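Local atomic coordinates of periplasmic binding protein (Veillonella parvula, PDB entry 4MO9), a protein that probably captures a solute, perhaps an iron-siderophore complex, outside the cytoplasmic membrane and passes it to an ABC transporter. Residues 41-46 against 69-74; 51-56 against 354-359; 62-67 against 89-94; 118-123 against 143-148. All coordinates share one frame; numbering follows the deposited sequence.

Contacts 1, 3 and 4 lie in the N-terminal lobe, to which contact 2 joins a segment from near the C-terminus; contact 1 touches all the other three. Contacts 1 and 4 share a parallel sheet, where V42 N probably hydrogen-bonds to V118 O (3.1 Å), as V41 N of contact 1 does to V66 O of contact 3 (2.8 Å). Contact 2 packs helix 52-59 against contact 1, F52 CB lying 3.3 Å from S46 OG, and its P51 ring touches F120 of contact 4. Contacts 3 and 4 do not touch. Contact 1 supplies W45 and S73 to the trimethylamine oxide pocket, completed by A48 and R78; P122 and F52 side chains stand about 8 and 11 Å away.

Contact 1 (41-46 against 69-74). With TMO (trimethylamine oxide), chain B.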
loop_
_atom_site.group_PDB
_atom_site.type_symbol
_atom_site.label_atom_id
_atom_site.label_comp_id
_atom_site.label_asym_id
_atom_site.label_seq_id
_atom_site.Cartn_x
_atom_site.Cartn_y
_atom_site.Cartn_z
ATOM N N VAL A 41 -19.175 -2.375 -10.226
ATOM C CA VAL A 41 -18.087 -1.443 -9.963
ATOM C C VAL A 41 -17.035 -1.504 -11.084
ATOM O O VAL A 41 -16.755 -2.589 -11.604
ATOM C CB VAL A 41 -17.425 -1.782 -8.603
ATOM C CG1 VAL A 41 -16.246 -0.851 -8.303
ATOM C CG2 VAL A 41 -18.462 -1.730 -7.463
ATOM N N VAL A 42 -16.476 -0.353 -11.469
ATOM C CA VAL A 42 -15.276 -0.314 -12.318
ATOM C C VAL A 42 -14.068 -0.007 -11.431
ATOM O O VAL A 42 -14.019 1.039 -10.772
ATOM C CB VAL A 42 -15.373 0.750 -13.440
ATOM C CG1 VAL A 42 -14.039 0.893 -14.166
ATOM C CG2 VAL A 42 -16.477 0.395 -14.431
ATOM N N LEU A 43 -13.108 -0.924 -11.397
ATOM C CA LEU A 43 -11.917 -0.765 -10.558
ATOM C C LEU A 43 -10.863 0.130 -11.191
ATOM O O LEU A 43 -10.667 0.114 -12.411
ATOM C CB LEU A 43 -11.278 -2.129 -10.301
ATOM C CG LEU A 43 -12.172 -3.173 -9.637
ATOM C CD1 LEU A 43 -11.452 -4.531 -9.589
ATOM C CD2 LEU A 43 -12.558 -2.706 -8.238
ATOM N N GLN A 44 -10.165 0.892 -10.349
ATOM C CA GLN A 44 -8.951 1.597 -10.736
ATOM C C GLN A 44 -7.909 1.400 -9.638
ATOM O O GLN A 44 -8.272 1.232 -8.458
ATOM C CB GLN A 44 -9.214 3.093 -10.915
ATOM C CG GLN A 44 -10.069 3.439 -12.107
ATOM C CD GLN A 44 -9.346 3.228 -13.427
ATOM O OE1 GLN A 44 -9.649 2.289 -14.170
ATOM N NE2 GLN A 44 -8.414 4.110 -13.739
ATOM N N TRP A 45 -6.638 1.432 -10.034
ATOM C CA TRP A 45 -5.485 1.293 -9.122
ATOM C C TRP A 45 -5.570 0.094 -8.165
ATOM O O TRP A 45 -5.267 0.221 -6.974
ATOM C CB TRP A 45 -5.275 2.590 -8.319
ATOM C CG TRP A 45 -4.662 3.692 -9.124
ATOM C CD1 TRP A 45 -4.536 3.743 -10.494
ATOM C CD2 TRP A 45 -4.078 4.906 -8.621
ATOM N NE1 TRP A 45 -3.901 4.919 -10.864
ATOM C CE2 TRP A 45 -3.616 5.645 -9.735
ATOM C CE3 TRP A 45 -3.898 5.435 -7.337
ATOM C CZ2 TRP A 45 -2.976 6.890 -9.597
ATOM C CZ3 TRP A 45 -3.265 6.673 -7.203
ATOM C CH2 TRP A 45 -2.812 7.383 -8.331
ATOM N N SER A 46 -5.959 -1.070 -8.680
ATOM C CA SER A 46 -6.055 -2.265 -7.844
ATOM C C SER A 46 -4.706 -2.635 -7.224
ATOM O O SER A 46 -3.680 -2.698 -7.916
ATOM C CB SER A 46 -6.653 -3.437 -8.626
ATOM O OG SER A 46 -8.006 -3.144 -8.943
ATOM N N GLY A 69 -15.932 -4.025 -14.232
ATOM C CA GLY A 69 -14.734 -3.724 -14.996
ATOM C C GLY A 69 -13.480 -3.861 -14.164
ATOM O O GLY A 69 -13.366 -3.262 -13.081
HETATM N N MSE A 70 -12.530 -4.639 -14.682
HETATM C CA MSE A 70 -11.282 -4.935 -13.992
HETATM C C MSE A 70 -10.144 -4.145 -14.639
HETATM O O MSE A 70 -9.967 -4.197 -15.860
HETATM C CB MSE A 70 -11.016 -6.444 -14.089
HETATM C CG MSE A 70 -9.595 -6.892 -13.764
HETATM SE SE MSE A 70 -9.116 -6.623 -11.882
HETATM C CE MSE A 70 -10.461 -7.745 -11.106
ATOM N N ASP A 71 -9.392 -3.390 -13.842
ATOM C CA ASP A 71 -8.237 -2.665 -14.375
ATOM C C ASP A 71 -7.062 -3.633 -14.506
ATOM O O ASP A 71 -7.171 -4.801 -14.110
ATOM C CB ASP A 71 -7.847 -1.492 -13.472
ATOM C CG ASP A 71 -7.479 -1.937 -12.070
ATOM O OD1 ASP A 71 -8.063 -2.929 -11.583
ATOM O OD2 ASP A 71 -6.597 -1.300 -11.446
ATOM N N THR A 72 -5.944 -3.157 -15.053
ATOM C CA THR A 72 -4.791 -4.028 -15.308
ATOM C C THR A 72 -3.623 -3.759 -14.369
ATOM O O THR A 72 -2.512 -4.257 -14.587
ATOM C CB THR A 72 -4.272 -3.879 -16.746
ATOM O OG1 THR A 72 -3.747 -2.563 -16.927
ATOM C CG2 THR A 72 -5.390 -4.095 -17.734
ATOM N N SER A 73 -3.879 -2.965 -13.332
ATOM C CA SER A 73 -2.858 -2.614 -12.348
ATOM C C SER A 73 -2.171 -3.843 -11.727
ATOM O O SER A 73 -0.932 -3.925 -11.699
ATOM C CB SER A 73 -3.479 -1.710 -11.275
ATOM O OG SER A 73 -2.620 -1.555 -10.163
ATOM N N LEU A 74 -2.962 -4.806 -11.255
ATOM C CA LEU A 74 -2.395 -6.022 -10.669
ATOM C C LEU A 74 -1.611 -6.805 -11.715
ATOM O O LEU A 74 -0.433 -7.146 -11.498
ATOM C CB LEU A 74 -3.484 -6.911 -10.049
ATOM C CG LEU A 74 -4.272 -6.366 -8.849
ATOM C CD1 LEU A 74 -5.382 -7.332 -8.450
ATOM C CD2 LEU A 74 -3.359 -6.105 -7.664
HETATM C CAA TMO B . 1.300 2.217 -9.803
HETATM N NAC TMO B . 0.015 2.844 -10.141
HETATM C CAD TMO B . -0.019 3.159 -11.577
HETATM C CAB TMO B . -1.075 1.904 -9.863
HETATM O OAE TMO B . -0.126 3.891 -9.458
HETATM O O HOH W 1 -5.609 1.024 -12.613
#
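S46 meets the carboxylate of D71 twice: S46 OG donates to OD1 (2.6 Å) and S46 N to OD2 (2.8 Å), both on syn sides and close to the carboxylate plane. D71 CG sits between its backbone N and carbonyl carbon (chi1 60°), which turns both oxygens toward the loop; a water bridges OD2 to W45 N. S73 OG adds a bond to S46 O (2.7 Å), with R78 as its second partner. An alanine at D71 is likely to leave S46 N and OG without their acceptor and free the 43-46 loop to shift. Between backbones, G69 N donates to V41 O (3.1 Å) and L43 N to G69 O (2.9 Å), a parallel bridge that pairs V42 with G69. Apolar packing comes from L43 CD1 against CE of selenomethionine M70 (3.7 Å), and from L74, whose CG nears S46 CB. At the pocket, one face of the W45 indole carries the ligand oxygen OAE over its centre, and S73 OG lies 3.8 Å from the ligand methyl carbon CAB. Helix 52-59 covers L43, S46 and L74, while strand 118-122 continues the sheet beyond V42 and helix 123-132 backs W45.

Contact 2 (51-56 against 354-359)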
loop_
_atom_site.group_PDB
_atom_site.type_symbol
_atom_site.label_atom_id
_atom_site.label_comp_id
_atom_site.label_asym_id
_atom_site.label_seq_id
_atom_site.Cartn_x
_atom_site.Cartn_y
_atom_site.Cartn_z
ATOM N N PRO A 51 -9.925 0.670 -4.716
ATOM C CA PRO A 51 -10.800 -0.069 -3.788
ATOM C C PRO A 51 -10.626 -1.599 -3.778
ATOM O O PRO A 51 -11.190 -2.229 -2.889
ATOM C CB PRO A 51 -12.203 0.279 -4.298
ATOM C CG PRO A 51 -12.000 0.473 -5.778
ATOM C CD PRO A 51 -10.674 1.209 -5.868
ATOM N N PHE A 52 -9.868 -2.179 -4.710
ATOM C CA PHE A 52 -9.831 -3.647 -4.852
ATOM C C PHE A 52 -9.695 -4.443 -3.554
ATOM O O PHE A 52 -10.510 -5.329 -3.268
ATOM C CB PHE A 52 -8.737 -4.094 -5.825
ATOM C CG PHE A 52 -8.582 -5.591 -5.891
ATOM C CD1 PHE A 52 -7.550 -6.232 -5.207
ATOM C CD2 PHE A 52 -9.486 -6.362 -6.619
ATOM C CE1 PHE A 52 -7.418 -7.615 -5.257
ATOM C CE2 PHE A 52 -9.361 -7.750 -6.675
ATOM C CZ PHE A 52 -8.320 -8.374 -5.987
ATOM N N PHE A 53 -8.659 -4.161 -2.767
ATOM C CA PHE A 53 -8.460 -4.915 -1.528
ATOM C C PHE A 53 -9.583 -4.665 -0.530
ATOM O O PHE A 53 -9.997 -5.579 0.182
ATOM C CB PHE A 53 -7.118 -4.583 -0.888
ATOM C CG PHE A 53 -5.994 -5.459 -1.363
ATOM C CD1 PHE A 53 -4.893 -4.910 -1.995
ATOM C CD2 PHE A 53 -6.044 -6.833 -1.178
ATOM C CE1 PHE A 53 -3.850 -5.712 -2.436
ATOM C CE2 PHE A 53 -4.996 -7.644 -1.613
ATOM C CZ PHE A 53 -3.907 -7.083 -2.244
ATOM N N THR A 54 -10.070 -3.430 -0.457
ATOM C CA THR A 54 -11.217 -3.146 0.417
ATOM C C THR A 54 -12.456 -3.920 -0.030
ATOM O O THR A 54 -13.151 -4.547 0.789
ATOM C CB THR A 54 -11.502 -1.641 0.481
ATOM O OG1 THR A 54 -10.284 -0.957 0.836
ATOM C CG2 THR A 54 -12.587 -1.332 1.516
ATOM N N ILE A 55 -12.733 -3.899 -1.329
ATOM C CA ILE A 55 -13.896 -4.617 -1.841
ATOM C C ILE A 55 -13.780 -6.118 -1.554
ATOM O O ILE A 55 -14.749 -6.748 -1.106
ATOM C CB ILE A 55 -14.118 -4.326 -3.345
ATOM C CG1 ILE A 55 -14.460 -2.846 -3.534
ATOM C CG2 ILE A 55 -15.209 -5.209 -3.921
ATOM C CD1 ILE A 55 -14.667 -2.411 -5.014
ATOM N N SER A 56 -12.592 -6.686 -1.771
ATOM C CA SER A 56 -12.388 -8.110 -1.521
ATOM C C SER A 56 -12.601 -8.411 -0.045
ATOM O O SER A 56 -13.161 -9.443 0.311
ATOM C CB SER A 56 -10.978 -8.535 -1.936
ATOM O OG SER A 56 -10.725 -8.217 -3.292
ATOM N N LYS A 354 -9.026 -13.005 8.467
ATOM C CA LYS A 354 -10.334 -12.473 8.856
ATOM C C LYS A 354 -11.214 -11.999 7.702
ATOM O O LYS A 354 -12.428 -12.239 7.720
ATOM C CB LYS A 354 -10.182 -11.326 9.863
ATOM C CG LYS A 354 -10.000 -11.768 11.310
ATOM C CD LYS A 354 -9.728 -10.574 12.235
ATOM C CE LYS A 354 -10.911 -9.605 12.287
ATOM N NZ LYS A 354 -12.098 -10.166 12.997
ATOM N N PHE A 355 -10.623 -11.327 6.709
ATOM C CA PHE A 355 -11.423 -10.590 5.714
ATOM C C PHE A 355 -11.259 -11.017 4.254
ATOM O O PHE A 355 -12.218 -10.958 3.483
ATOM C CB PHE A 355 -11.120 -9.094 5.800
ATOM C CG PHE A 355 -11.342 -8.509 7.160
ATOM C CD1 PHE A 355 -12.598 -8.552 7.750
ATOM C CD2 PHE A 355 -10.297 -7.899 7.846
ATOM C CE1 PHE A 355 -12.810 -8.009 9.009
ATOM C CE2 PHE A 355 -10.507 -7.346 9.106
ATOM C CZ PHE A 355 -11.764 -7.404 9.684
ATOM N N LEU A 356 -10.050 -11.425 3.871
ATOM C CA LEU A 356 -9.763 -11.661 2.455
ATOM C C LEU A 356 -10.096 -13.084 1.993
ATOM O O LEU A 356 -9.919 -14.054 2.731
ATOM C CB LEU A 356 -8.308 -11.291 2.124
ATOM C CG LEU A 356 -8.005 -9.791 2.196
ATOM C CD1 LEU A 356 -6.515 -9.491 1.974
ATOM C CD2 LEU A 356 -8.845 -9.024 1.182
ATOM N N PRO A 357 -10.604 -13.206 0.761
ATOM C CA PRO A 357 -10.895 -14.511 0.166
ATOM C C PRO A 357 -9.637 -15.167 -0.419
ATOM O O PRO A 357 -9.748 -16.213 -1.064
ATOM C CB PRO A 357 -11.860 -14.163 -0.962
ATOM C CG PRO A 357 -11.443 -12.794 -1.396
ATOM C CD PRO A 357 -10.963 -12.091 -0.139
ATOM N N PHE A 358 -8.477 -14.563 -0.206
ATOM C CA PHE A 358 -7.219 -15.107 -0.724
ATOM C C PHE A 358 -6.376 -15.619 0.444
ATOM O O PHE A 358 -6.364 -14.996 1.511
ATOM C CB PHE A 358 -6.450 -14.024 -1.495
ATOM C CG PHE A 358 -7.310 -13.236 -2.459
ATOM C CD1 PHE A 358 -7.867 -13.847 -3.574
ATOM C CD2 PHE A 358 -7.549 -11.885 -2.251
ATOM C CE1 PHE A 358 -8.662 -13.124 -4.461
ATOM C CE2 PHE A 358 -8.340 -11.153 -3.127
ATOM C CZ PHE A 358 -8.898 -11.776 -4.236
ATOM N N SER A 359 -5.680 -16.740 0.263
ATOM C CA SER A 359 -4.891 -17.306 1.354
ATOM C C SER A 359 -3.631 -16.484 1.613
ATOM O O SER A 359 -2.994 -15.973 0.682
ATOM C CB SER A 359 -4.502 -18.754 1.052
ATOM O OG SER A 359 -3.678 -18.822 -0.100
#
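The ring of F358 takes three neighbours in three ways: P357 CG sits over the centre of one face (3.8 Å above the plane), S56 OG lies at the edge near the ring plane, and F52 CZ comes in obliquely. The two phenylalanines approach from opposite directions, their CZ atoms 3.9 Å apart. The F52 ring carries S56 OG on one face, offset toward the rim, and F53 in turn has F52 CD1 above a face, also toward the rim. This is the two-lobed solute-binding protein fold, in which the chain leaving the end of helix 344-355 is laid against helix 52-59 of the N-terminal lobe. F52 reaches the interface because its CG stands anti to the backbone N (chi1 174°), sending the ring out along the helix flank toward F358. Helix 79-88 joins the cluster: F85 stacks on F358 and touches F52, and M81 packs on F53.

Leucine and proline fill in beside the rings. L356 divides its methyl groups, CD1 going obliquely to F53 CD2 (4.1 Å) and CD2 to S56 CB (3.8 Å) and F53 O. P357 presses its CD toward S56 O, 3.5 Å away. The interface between the two segments is therefore van der Waals packing, its one hydroxyl being satisfied inside its own helix: S56 OG donates to F52 O (2.9 Å) from above the carbonyl plane, and the same oxygen also receives S56 N.

Contact 3 (62-67 against 89-94)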
loop_
_atom_site.group_PDB
_atom_site.type_symbol
_atom_site.label_atom_id
_atom_site.label_comp_id
_atom_site.label_asym_id
_atom_site.label_seq_id
_atom_site.Cartn_x
_atom_site.Cartn_y
_atom_site.Cartn_z
ATOM N N ASP A 62 -17.765 -13.479 -2.673
ATOM C CA ASP A 62 -18.718 -12.830 -3.578
ATOM C C ASP A 62 -18.110 -11.653 -4.335
ATOM O O ASP A 62 -18.817 -10.953 -5.062
ATOM C CB ASP A 62 -19.952 -12.344 -2.808
ATOM C CG ASP A 62 -20.766 -13.484 -2.229
ATOM O OD1 ASP A 62 -20.863 -14.546 -2.884
ATOM O OD2 ASP A 62 -21.307 -13.314 -1.112
ATOM N N THR A 63 -16.811 -11.432 -4.152
ATOM C CA THR A 63 -16.120 -10.319 -4.803
ATOM C C THR A 63 -16.401 -10.157 -6.309
ATOM O O THR A 63 -16.708 -9.054 -6.757
ATOM C CB THR A 63 -14.588 -10.358 -4.541
ATOM O OG1 THR A 63 -14.342 -10.154 -3.146
ATOM C CG2 THR A 63 -13.885 -9.269 -5.320
ATOM N N PRO A 64 -16.303 -11.242 -7.099
ATOM C CA PRO A 64 -16.519 -11.039 -8.541
ATOM C C PRO A 64 -17.949 -10.604 -8.900
ATOM O O PRO A 64 -18.153 -10.003 -9.961
ATOM C CB PRO A 64 -16.253 -12.431 -9.135
ATOM C CG PRO A 64 -15.404 -13.136 -8.109
ATOM C CD PRO A 64 -15.935 -12.638 -6.795
ATOM N N LYS A 65 -18.914 -10.893 -8.029
ATOM C CA LYS A 65 -20.320 -10.582 -8.303
ATOM C C LYS A 65 -20.669 -9.087 -8.286
ATOM O O LYS A 65 -21.793 -8.708 -8.639
ATOM C CB LYS A 65 -21.223 -11.317 -7.314
ATOM C CG LYS A 65 -21.065 -12.826 -7.306
ATOM C CD LYS A 65 -22.164 -13.462 -6.455
ATOM C CE LYS A 65 -22.050 -14.980 -6.422
ATOM N NZ LYS A 65 -20.849 -15.426 -5.645
ATOM N N VAL A 66 -19.727 -8.239 -7.878
ATOM C CA VAL A 66 -19.985 -6.797 -7.825
ATOM C C VAL A 66 -19.061 -5.984 -8.736
ATOM O O VAL A 66 -19.135 -4.749 -8.762
ATOM C CB VAL A 66 -19.854 -6.236 -6.383
ATOM C CG1 VAL A 66 -20.764 -7.002 -5.425
ATOM C CG2 VAL A 66 -18.410 -6.293 -5.918
ATOM N N ILE A 67 -18.178 -6.660 -9.464
ATOM C CA ILE A 67 -17.209 -5.956 -10.308
ATOM C C ILE A 67 -17.588 -6.069 -11.785
ATOM O O ILE A 67 -17.667 -7.175 -12.321
ATOM C CB ILE A 67 -15.783 -6.516 -10.120
ATOM C CG1 ILE A 67 -15.315 -6.338 -8.669
ATOM C CG2 ILE A 67 -14.807 -5.833 -11.086
ATOM C CD1 ILE A 67 -14.074 -7.149 -8.324
HETATM N N MSE A 89 -9.354 -17.540 -7.160
HETATM C CA MSE A 89 -10.620 -16.943 -7.585
HETATM C C MSE A 89 -10.577 -16.700 -9.098
HETATM O O MSE A 89 -10.464 -15.562 -9.541
HETATM C CB MSE A 89 -10.844 -15.620 -6.840
HETATM C CG MSE A 89 -12.173 -14.959 -7.116
HETATM SE SE MSE A 89 -12.410 -13.419 -5.958
HETATM C CE MSE A 89 -12.882 -14.434 -4.340
ATOM N N PRO A 90 -10.644 -17.780 -9.897
ATOM C CA PRO A 90 -10.436 -17.676 -11.351
ATOM C C PRO A 90 -11.417 -16.750 -12.067
ATOM O O PRO A 90 -11.114 -16.277 -13.164
ATOM C CB PRO A 90 -10.600 -19.122 -11.846
ATOM C CG PRO A 90 -11.308 -19.851 -10.725
ATOM C CD PRO A 90 -10.857 -19.172 -9.464
ATOM N N GLU A 91 -12.561 -16.477 -11.452
ATOM C CA GLU A 91 -13.553 -15.610 -12.081
ATOM C C GLU A 91 -13.036 -14.189 -12.264
ATOM O O GLU A 91 -13.589 -13.423 -13.052
ATOM C CB GLU A 91 -14.841 -15.587 -11.261
ATOM C CG GLU A 91 -15.576 -16.908 -11.209
ATOM C CD GLU A 91 -16.726 -16.873 -10.226
ATOM O OE1 GLU A 91 -16.458 -16.833 -9.003
ATOM O OE2 GLU A 91 -17.895 -16.870 -10.676
ATOM N N LEU A 92 -11.986 -13.836 -11.529
ATOM C CA LEU A 92 -11.417 -12.493 -11.626
ATOM C C LEU A 92 -10.862 -12.233 -13.025
ATOM O O LEU A 92 -10.922 -11.104 -13.529
ATOM C CB LEU A 92 -10.308 -12.295 -10.584
ATOM C CG LEU A 92 -10.708 -12.130 -9.118
ATOM C CD1 LEU A 92 -9.466 -11.965 -8.250
ATOM C CD2 LEU A 92 -11.642 -10.927 -8.938
ATOM N N ALA A 93 -10.329 -13.285 -13.646
ATOM C CA ALA A 93 -9.702 -13.172 -14.962
ATOM C C ALA A 93 -10.733 -13.196 -16.093
ATOM O O ALA A 93 -10.375 -13.059 -17.271
ATOM C CB ALA A 93 -8.671 -14.278 -15.151
ATOM N N LYS A 94 -12.005 -13.369 -15.733
ATOM C CA LYS A 94 -13.098 -13.384 -16.708
ATOM C C LYS A 94 -13.828 -12.038 -16.788
ATOM O O LYS A 94 -14.645 -11.829 -17.681
ATOM C CB LYS A 94 -14.121 -14.469 -16.355
ATOM C CG LYS A 94 -13.624 -15.906 -16.411
ATOM C CD LYS A 94 -14.796 -16.851 -16.160
ATOM C CE LYS A 94 -14.366 -18.304 -16.002
ATOM N NZ LYS A 94 -15.537 -19.165 -15.635
#
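In the N-terminal lobe of this solute-binding fold, the turn around P64, which leads from helix 52-59 into strand 67-69, packs on the 3-10 segment 90-93 that follows helix 79-88. The P64 ring and the side chain of selenomethionine M89 reach head-on toward each other. SE lies 3.7 Å from both CG and CD of P64, and M89 CG backs it at 3.8 Å from P64 CG. The M89 chain runs out extended, CG anti to the backbone N (chi1 -176°), and bends only at its last torsion, which lays SE beside the proline as well as 4.0 Å from T63 CB. T63 turns its hydroxyl the other way, to G60 O. Beside the proline, E91 CB lies 4.0 Å from P64 CG, and L92 CD2 comes more distantly to the same carbon. M89 also touches P357 and F358, and L92 packs on F85 of helix 79-88, while T63 packs on S56 of helix 52-59. At the outer side, K65 NZ makes a salt bridge with D62 OD1 (2.9 Å) on the anti side of the carboxylate; the opposite charge of E91 OE1 is near K65 NZ but not in contact, 5.7 Å away.

Contact 4 (118-123 against 143-148); sequences VIFIPV and QTIYID
Paired in register on one face, F120 and I145 both turn CG or CG1 anti to the carbonyl carbon (chi1 -59° and -64°), which keeps the side chains alongside each other. F120 CD1 lies 3.7 Å from I145 CB, and I145 CD1 extends to touch F120 CE1 and V118 CG2 (3.8 Å each). A glycine at I145 would probably open a gap beside the F120 ring and V118 and leave the ring freer to turn. On the other face, I121 CB packs against Y146 CD1 (3.7 Å), while I121 O meets that ring at its edge, in plane, 3.4 Å from CD1. T144 CG2 lies over one face of the same ring, offset toward the rim. These strands form a beta-alpha-beta crossover: helices 123-132 and 134-139 lead from strand 118-122 to its parallel neighbour 143-147, an outermost strand of the four-stranded sheet. Helix 123-132 covers the I121 and Y146 face, with Y146 OH bonded to E130 and T144 OG1 to Y129; helix 154-168 covers F120, I145 and I147. Five backbone hydrogen bonds stitch the pair, starting at I119 N to Q143 O (3.0 Å) and alternating between strands. The last, V123 N to I147 O (2.8 Å), comes nearly along the C=O axis, and V123 CG2 crosses over D148 CB at 3.7 Å.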
loop_
_atom_site.group_PDB
_atom_site.type_symbol
_atom_site.label_atom_id
_atom_site.label_comp_id
_atom_site.label_asym_id
_atom_site.label_seq_id
_atom_site.Cartn_x
_atom_site.Cartn_y
_atom_site.Cartn_z
ATOM N N VAL A 118 -20.924 2.398 -10.140
ATOM C CA VAL A 118 -20.022 3.254 -9.375
ATOM C C VAL A 118 -18.556 3.021 -9.736
ATOM O O VAL A 118 -18.142 1.897 -10.053
ATOM C CB VAL A 118 -20.226 3.084 -7.844
ATOM C CG1 VAL A 118 -19.757 1.738 -7.406
ATOM C CG2 VAL A 118 -19.449 4.138 -7.069
ATOM N N ILE A 119 -17.772 4.092 -9.699
ATOM C CA ILE A 119 -16.324 3.975 -9.817
ATOM C C ILE A 119 -15.709 4.671 -8.611
ATOM O O ILE A 119 -16.095 5.802 -8.291
ATOM C CB ILE A 119 -15.823 4.586 -11.153
ATOM C CG1 ILE A 119 -14.305 4.549 -11.241
ATOM C CG2 ILE A 119 -16.296 6.018 -11.333
ATOM C CD1 ILE A 119 -13.821 4.991 -12.600
ATOM N N PHE A 120 -14.803 3.980 -7.914
ATOM C CA PHE A 120 -14.076 4.566 -6.788
ATOM C C PHE A 120 -12.757 5.127 -7.299
ATOM O O PHE A 120 -11.992 4.432 -7.993
ATOM C CB PHE A 120 -13.807 3.529 -5.684
ATOM C CG PHE A 120 -15.054 2.902 -5.119
ATOM C CD1 PHE A 120 -15.771 3.531 -4.096
ATOM C CD2 PHE A 120 -15.523 1.692 -5.616
ATOM C CE1 PHE A 120 -16.933 2.963 -3.575
ATOM C CE2 PHE A 120 -16.706 1.113 -5.096
ATOM C CZ PHE A 120 -17.404 1.747 -4.077
ATOM N N ILE A 121 -12.484 6.383 -6.960
ATOM C CA ILE A 121 -11.286 7.052 -7.468
ATOM C C ILE A 121 -10.434 7.575 -6.327
ATOM O O ILE A 121 -10.906 8.367 -5.514
ATOM C CB ILE A 121 -11.662 8.234 -8.384
ATOM C CG1 ILE A 121 -12.416 7.730 -9.617
ATOM C CG2 ILE A 121 -10.398 9.014 -8.804
ATOM C CD1 ILE A 121 -11.511 7.003 -10.646
ATOM N N PRO A 122 -9.166 7.142 -6.251
ATOM C CA PRO A 122 -8.299 7.733 -5.227
ATOM C C PRO A 122 -8.123 9.241 -5.440
ATOM O O PRO A 122 -8.097 9.718 -6.588
ATOM C CB PRO A 122 -6.957 7.005 -5.443
ATOM C CG PRO A 122 -7.365 5.661 -6.019
ATOM C CD PRO A 122 -8.520 6.015 -6.952
ATOM N N VAL A 123 -8.034 9.991 -4.345
ATOM C CA VAL A 123 -7.785 11.432 -4.426
ATOM C C VAL A 123 -6.546 11.769 -5.262
ATOM O O VAL A 123 -6.536 12.754 -6.005
ATOM C CB VAL A 123 -7.691 12.052 -3.008
ATOM C CG1 VAL A 123 -7.052 13.436 -3.044
ATOM C CG2 VAL A 123 -9.088 12.111 -2.366
ATOM N N GLN A 143 -21.914 6.886 -10.870
ATOM C CA GLN A 143 -21.544 7.649 -9.675
ATOM C C GLN A 143 -20.055 7.577 -9.388
ATOM O O GLN A 143 -19.424 6.541 -9.611
ATOM C CB GLN A 143 -22.351 7.181 -8.460
ATOM C CG GLN A 143 -23.862 7.225 -8.704
ATOM C CD GLN A 143 -24.323 8.589 -9.177
ATOM O OE1 GLN A 143 -24.108 9.600 -8.501
ATOM N NE2 GLN A 143 -24.950 8.631 -10.353
ATOM N N THR A 144 -19.498 8.675 -8.882
ATOM C CA THR A 144 -18.086 8.716 -8.497
ATOM C C THR A 144 -18.001 8.790 -6.968
ATOM O O THR A 144 -18.728 9.583 -6.337
ATOM C CB THR A 144 -17.399 9.963 -9.084
ATOM O OG1 THR A 144 -17.385 9.883 -10.520
ATOM C CG2 THR A 144 -15.979 10.102 -8.558
ATOM N N ILE A 145 -17.140 7.968 -6.369
ATOM C CA ILE A 145 -16.897 8.024 -4.930
ATOM C C ILE A 145 -15.399 8.160 -4.677
ATOM O O ILE A 145 -14.620 7.252 -5.011
ATOM C CB ILE A 145 -17.466 6.775 -4.208
ATOM C CG1 ILE A 145 -18.998 6.744 -4.342
ATOM C CG2 ILE A 145 -17.090 6.775 -2.745
ATOM C CD1 ILE A 145 -19.651 5.574 -3.570
ATOM N N TYR A 146 -14.971 9.285 -4.105
ATOM C CA TYR A 146 -13.521 9.476 -3.859
ATOM C C TYR A 146 -13.079 8.802 -2.569
ATOM O O TYR A 146 -13.790 8.852 -1.567
ATOM C CB TYR A 146 -13.162 10.965 -3.830
ATOM C CG TYR A 146 -13.343 11.623 -5.181
ATOM C CD1 TYR A 146 -12.659 11.145 -6.298
ATOM C CD2 TYR A 146 -14.193 12.707 -5.344
ATOM C CE1 TYR A 146 -12.825 11.730 -7.539
ATOM C CE2 TYR A 146 -14.367 13.298 -6.586
ATOM C CZ TYR A 146 -13.675 12.802 -7.674
ATOM O OH TYR A 146 -13.841 13.381 -8.912
ATOM N N ILE A 147 -11.902 8.176 -2.593
ATOM C CA ILE A 147 -11.339 7.524 -1.417
ATOM C C ILE A 147 -9.877 7.980 -1.304
ATOM O O ILE A 147 -9.329 8.556 -2.251
ATOM C CB ILE A 147 -11.400 5.988 -1.543
ATOM C CG1 ILE A 147 -10.537 5.518 -2.722
ATOM C CG2 ILE A 147 -12.854 5.503 -1.715
ATOM C CD1 ILE A 147 -10.357 3.998 -2.790
ATOM N N ASP A 148 -9.232 7.741 -0.166
ATOM C CA ASP A 148 -7.882 8.271 -0.010
ATOM C C ASP A 148 -7.106 7.518 1.058
ATOM O O ASP A 148 -7.085 7.910 2.235
ATOM C CB ASP A 148 -7.898 9.781 0.297
ATOM C CG ASP A 148 -6.504 10.413 0.239
ATOM O OD1 ASP A 148 -5.534 9.751 -0.210
ATOM O OD2 ASP A 148 -6.362 11.592 0.630
#